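Local coordinates for protein tetraacyldisaccharide 4'-kinase (PDB 4EHX) that probably transfers the gamma-phosphate of ATP to the 4'-position of a tetraacyldisaccharide 1-phosphate, giving lipid IVA, as an atypical P-loop kinase at the membrane interface, at residues Val41-Leu44 with Gly48-Lys51; Asp139-Arg144 with Asp149-Leu154. All coordinates share one frame; numbering follows the deposited sequence.

Contact 1. Residues Val41-Leu44 with Gly48-Lys51; sequences VGNL and GSGK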
loop_
_atom_site.group_PDB
_atom_site.type_symbol
_atom_site.label_atom_id
_atom_site.label_comp_id
_atom_site.label_asym_id
_atom_site.label_seq_id
_atom_site.Cartn_x
_atom_site.Cartn_y
_atom_site.Cartn_z
ATOM N N VAL A 41 -6.773 0.564 6.402
ATOM C CA VAL A 41 -6.156 1.579 5.568
ATOM C C VAL A 41 -6.678 1.369 4.165
ATOM O O VAL A 41 -6.666 0.249 3.636
ATOM C CB VAL A 41 -4.599 1.495 5.595
ATOM C CG1 VAL A 41 -3.996 2.562 4.644
ATOM C CG2 VAL A 41 -4.106 1.688 7.026
ATOM N N GLY A 42 -7.164 2.438 3.545
ATOM C CA GLY A 42 -7.711 2.291 2.220
ATOM C C GLY A 42 -7.754 3.586 1.439
ATOM O O GLY A 42 -7.358 4.655 1.920
ATOM N N ASN A 43 -8.237 3.488 0.217
ATOM C CA ASN A 43 -8.447 4.684 -0.582
ATOM C C ASN A 43 -9.592 4.483 -1.572
ATOM O O ASN A 43 -10.232 3.417 -1.606
ATOM C CB ASN A 43 -7.159 5.134 -1.260
ATOM C CG ASN A 43 -6.892 4.387 -2.529
ATOM O OD1 ASN A 43 -7.093 3.176 -2.594
ATOM N ND2 ASN A 43 -6.458 5.103 -3.560
ATOM N N LEU A 44 -9.875 5.514 -2.350
ATOM C CA LEU A 44 -11.044 5.495 -3.217
ATOM C C LEU A 44 -10.684 5.155 -4.651
ATOM O O LEU A 44 -11.550 4.803 -5.437
ATOM C CB LEU A 44 -11.757 6.855 -3.185
ATOM C CG LEU A 44 -12.496 7.220 -1.905
ATOM C CD1 LEU A 44 -13.256 8.517 -2.101
ATOM C CD2 LEU A 44 -13.450 6.107 -1.530
ATOM N N GLY A 48 -1.414 5.257 -7.929
ATOM C CA GLY A 48 -0.534 5.539 -6.803
ATOM C C GLY A 48 -1.312 6.119 -5.637
ATOM O O GLY A 48 -2.089 7.055 -5.818
ATOM N N SER A 49 -1.094 5.573 -4.441
ATOM C CA SER A 49 -1.961 5.837 -3.294
ATOM C C SER A 49 -1.243 6.325 -2.043
ATOM O O SER A 49 -1.810 7.071 -1.241
ATOM C CB SER A 49 -2.727 4.563 -2.939
ATOM O OG SER A 49 -3.568 4.781 -1.822
ATOM N N GLY A 50 -0.004 5.887 -1.859
ATOM C CA GLY A 50 0.697 6.140 -0.611
ATOM C C GLY A 50 0.220 5.164 0.443
ATOM O O GLY A 50 0.654 5.208 1.596
ATOM N N LYS A 51 -0.671 4.259 0.052
ATOM C CA LYS A 51 -1.215 3.306 1.011
ATOM C C LYS A 51 -0.125 2.414 1.607
ATOM O O LYS A 51 -0.124 2.146 2.803
ATOM C CB LYS A 51 -2.296 2.438 0.360
ATOM C CG LYS A 51 -2.829 1.364 1.266
ATOM C CD LYS A 51 -2.949 0.038 0.532
ATOM C CE LYS A 51 -1.577 -0.532 0.205
ATOM N NZ LYS A 51 -1.681 -1.768 -0.598
HETATM O O HOH W 1 -4.280 1.454 -2.498
#
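Val41 and Lys51 make the apolar part of this contact. Val41 CG1 lies 3.8 Å from Lys51 CG, the aliphatic root of the lysine. Val41 CG1 stands anti to the backbone N (chi1 178°), which turns this methyl to the lysine. The Lys51 chain then bends at chi2 and chi3 and carries NZ away from the strand. Val41 also packs on Phe54, Val55 and Leu58 of helix 51-61.

The polar part brings Asn43 and Ser49 together. Ser49 OG sits 3.4 Å from Asn43 ND2, but the angle is too poor for a hydrogen bond. The amide NH2 instead bonds to Ser45 O, and this helps set the turn of the amide. A water donates to Asn43 OD1 at 3.3 Å and has a weak link to Ser49 OG at 3.5 Å. Asn43 OD1 also receives a weak hydrogen bond from Arg171.

Gly50 takes the N-cap position, and Lys51 opens the helix. A strand, a glycine-rich loop and a helix in this order are the Walker A arrangement of the P-loop NTPase fold; the loop is the P-loop, and Gly48-Lys51 belong to the predicted ATP site.

Contact 2. Residues Asp139-Arg144 with Asp149-Leu154; sequences DGFQHR and DLNILL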
loop_
_atom_site.group_PDB
_atom_site.type_symbol
_atom_site.label_atom_id
_atom_site.label_comp_id
_atom_site.label_asym_id
_atom_site.label_seq_id
_atom_site.Cartn_x
_atom_site.Cartn_y
_atom_site.Cartn_z
ATOM N N ASP A 139 -5.582 -1.855 2.264
ATOM C CA ASP A 139 -6.576 -1.769 1.226
ATOM C C ASP A 139 -7.920 -2.375 1.657
ATOM O O ASP A 139 -8.469 -3.262 1.000
ATOM C CB ASP A 139 -6.060 -2.413 -0.064
ATOM C CG ASP A 139 -6.800 -1.898 -1.271
ATOM O OD1 ASP A 139 -7.259 -0.742 -1.184
ATOM O OD2 ASP A 139 -6.954 -2.630 -2.269
ATOM N N GLY A 140 -8.462 -1.868 2.758
ATOM C CA GLY A 140 -9.650 -2.463 3.326
ATOM C C GLY A 140 -10.881 -1.578 3.311
ATOM O O GLY A 140 -11.914 -1.980 3.845
ATOM N N PHE A 141 -10.802 -0.390 2.706
ATOM C CA PHE A 141 -11.964 0.538 2.736
ATOM C C PHE A 141 -13.260 -0.041 2.131
ATOM O O PHE A 141 -14.362 0.174 2.654
ATOM C CB PHE A 141 -11.631 1.881 2.052
ATOM C CG PHE A 141 -12.626 2.980 2.340
ATOM C CD1 PHE A 141 -12.652 3.616 3.582
ATOM C CD2 PHE A 141 -13.513 3.403 1.364
ATOM C CE1 PHE A 141 -13.575 4.649 3.842
ATOM C CE2 PHE A 141 -14.425 4.441 1.605
ATOM C CZ PHE A 141 -14.457 5.057 2.848
ATOM N N GLN A 142 -13.129 -0.769 1.032
ATOM C CA GLN A 142 -14.283 -1.384 0.368
ATOM C C GLN A 142 -14.742 -2.714 0.998
ATOM O O GLN A 142 -15.821 -3.225 0.668
ATOM C CB GLN A 142 -13.959 -1.626 -1.113
ATOM C CG GLN A 142 -13.913 -0.354 -1.968
ATOM C CD GLN A 142 -12.650 0.466 -1.750
ATOM O OE1 GLN A 142 -11.550 -0.081 -1.615
ATOM N NE2 GLN A 142 -12.800 1.779 -1.721
ATOM N N HIS A 143 -13.923 -3.296 1.872
ATOM C CA HIS A 143 -14.243 -4.616 2.423
ATOM C C HIS A 143 -15.191 -4.513 3.622
ATOM O O HIS A 143 -14.821 -4.843 4.754
ATOM C CB HIS A 143 -12.965 -5.391 2.789
ATOM C CG HIS A 143 -13.189 -6.868 2.931
ATOM N ND1 HIS A 143 -13.338 -7.703 1.842
ATOM C CD2 HIS A 143 -13.304 -7.658 4.027
ATOM C CE1 HIS A 143 -13.542 -8.942 2.261
ATOM N NE2 HIS A 143 -13.527 -8.942 3.583
ATOM N N ARG A 144 -16.422 -4.069 3.365
ATOM C CA ARG A 144 -17.319 -3.648 4.439
ATOM C C ARG A 144 -17.832 -4.803 5.283
ATOM O O ARG A 144 -18.308 -4.593 6.403
ATOM C CB ARG A 144 -18.486 -2.835 3.876
ATOM C CG ARG A 144 -18.031 -1.542 3.203
ATOM C CD ARG A 144 -19.206 -0.644 2.820
ATOM N NE ARG A 144 -19.922 -0.111 3.984
ATOM C CZ ARG A 144 -21.008 0.657 3.898
ATOM N NH1 ARG A 144 -21.500 0.992 2.702
ATOM N NH2 ARG A 144 -21.614 1.084 4.998
ATOM N N ASP A 149 -12.523 -0.890 13.607
ATOM C CA ASP A 149 -12.653 0.042 14.724
ATOM C C ASP A 149 -12.123 1.438 14.392
ATOM O O ASP A 149 -12.494 2.432 15.030
ATOM C CB ASP A 149 -11.922 -0.538 15.928
ATOM C CG ASP A 149 -12.464 -1.899 16.308
ATOM O OD1 ASP A 149 -13.579 -1.957 16.897
ATOM O OD2 ASP A 149 -11.798 -2.911 15.996
ATOM N N LEU A 150 -11.257 1.506 13.388
ATOM C CA LEU A 150 -10.739 2.776 12.913
ATOM C C LEU A 150 -10.587 2.687 11.405
ATOM O O LEU A 150 -9.739 1.940 10.896
ATOM C CB LEU A 150 -9.388 3.094 13.571
ATOM C CG LEU A 150 -8.707 4.419 13.173
ATOM C CD1 LEU A 150 -9.629 5.617 13.404
ATOM C CD2 LEU A 150 -7.400 4.615 13.932
ATOM N N ASN A 151 -11.415 3.457 10.700
ATOM C CA ASN A 151 -11.507 3.387 9.249
ATOM C C ASN A 151 -10.743 4.554 8.654
ATOM O O ASN A 151 -11.244 5.677 8.635
ATOM C CB ASN A 151 -12.984 3.446 8.821
ATOM C CG ASN A 151 -13.207 2.836 7.464
ATOM O OD1 ASN A 151 -12.371 2.083 6.974
ATOM N ND2 ASN A 151 -14.337 3.150 6.843
ATOM N N ILE A 152 -9.527 4.297 8.192
ATOM C CA ILE A 152 -8.659 5.362 7.704
ATOM C C ILE A 152 -8.697 5.418 6.187
ATOM O O ILE A 152 -8.425 4.425 5.509
ATOM C CB ILE A 152 -7.215 5.166 8.159
ATOM C CG1 ILE A 152 -7.153 5.083 9.691
ATOM C CG2 ILE A 152 -6.345 6.334 7.638
ATOM C CD1 ILE A 152 -5.712 4.810 10.253
ATOM N N LEU A 153 -9.053 6.581 5.654
ATOM C CA LEU A 153 -9.153 6.749 4.214
ATOM C C LEU A 153 -8.103 7.722 3.736
ATOM O O LEU A 153 -8.015 8.850 4.233
ATOM C CB LEU A 153 -10.530 7.304 3.836
ATOM C CG LEU A 153 -10.721 7.565 2.334
ATOM C CD1 LEU A 153 -10.742 6.258 1.555
ATOM C CD2 LEU A 153 -12.018 8.390 2.066
ATOM N N LEU A 154 -7.321 7.295 2.756
ATOM C CA LEU A 154 -6.324 8.173 2.138
ATOM C C LEU A 154 -6.945 8.825 0.927
ATOM O O LEU A 154 -7.616 8.154 0.132
ATOM C CB LEU A 154 -5.092 7.377 1.700
ATOM C CG LEU A 154 -4.021 7.137 2.774
ATOM C CD1 LEU A 154 -4.597 6.461 4.010
ATOM C CD2 LEU A 154 -2.893 6.285 2.176
HETATM O O HOH W 2 -15.496 1.533 4.741
#
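Phe141 and Leu153 make the apolar part of this contact. Leu153 CD1 lies over one face of the Phe141 ring, 3.7 Å from its centroid and only 7° off the ring normal. This is a CH-pi contact, with the methyl almost exactly above the centre. All six ring carbons are about equally far from it, the nearest being Phe141 CD1 at 3.8 Å from Leu153 CD1. Phe141 CG is anti to the backbone N (chi1 -166°), and this swings the ring out of its type I turn, Gly140 to His143, to the strand. Leu44 also packs on Phe141.

The polar side is made by Asn151. Its ND2 comes to 3.4 Å from Phe141 CE1, an oblique approach. Ring and amide planes are only 15° apart, yet the two side chains cross at about a right angle. Asn151 OD1 accepts a hydrogen bond from Arg148, which also bonds to Gly140 O. One guanidinium thus ties the amide to the turn.

A water bridges the two segments. It donates to Phe141 O at 2.7 Å and accepts from Asn151 ND2 at 2.9 Å. It also lies above the ring face opposite Leu153, offset toward the rim. Phe141 O has a second donor in Arg179. With an alanine here instead of Phe141, the Leu153 methyl would probably lose its ring face, and a gap would open beside the Asn151 amide.

No direct hydrogen bond joins the two segments. The chemistry therefore implies apolar contact through the methyl over the ring, while water and arginines satisfy the polar groups beside it.

From the N terminus, strand 38-43 comes first. Contact 1 closes the short loop from its end to the start of helix 51-61. The chain then passes through several strands and helices to strand 134-138. Contact 2 closes the loop that follows, from this strand to strand 150-156. The contacts follow in series and neither nest nor cross. The centres of contacts 1 and 2 are about 10 Å apart, and the two touch. Strands 38-43 and 150-156 are parallel neighbours, and Gly42 O probably bonds to Leu154 N. Val41 O probably bonds to Gly140 N, joining strand 38-43 to the second loop. Together they tie the predicted nucleotide-binding loop to the parallel strands 38-43 and 150-156.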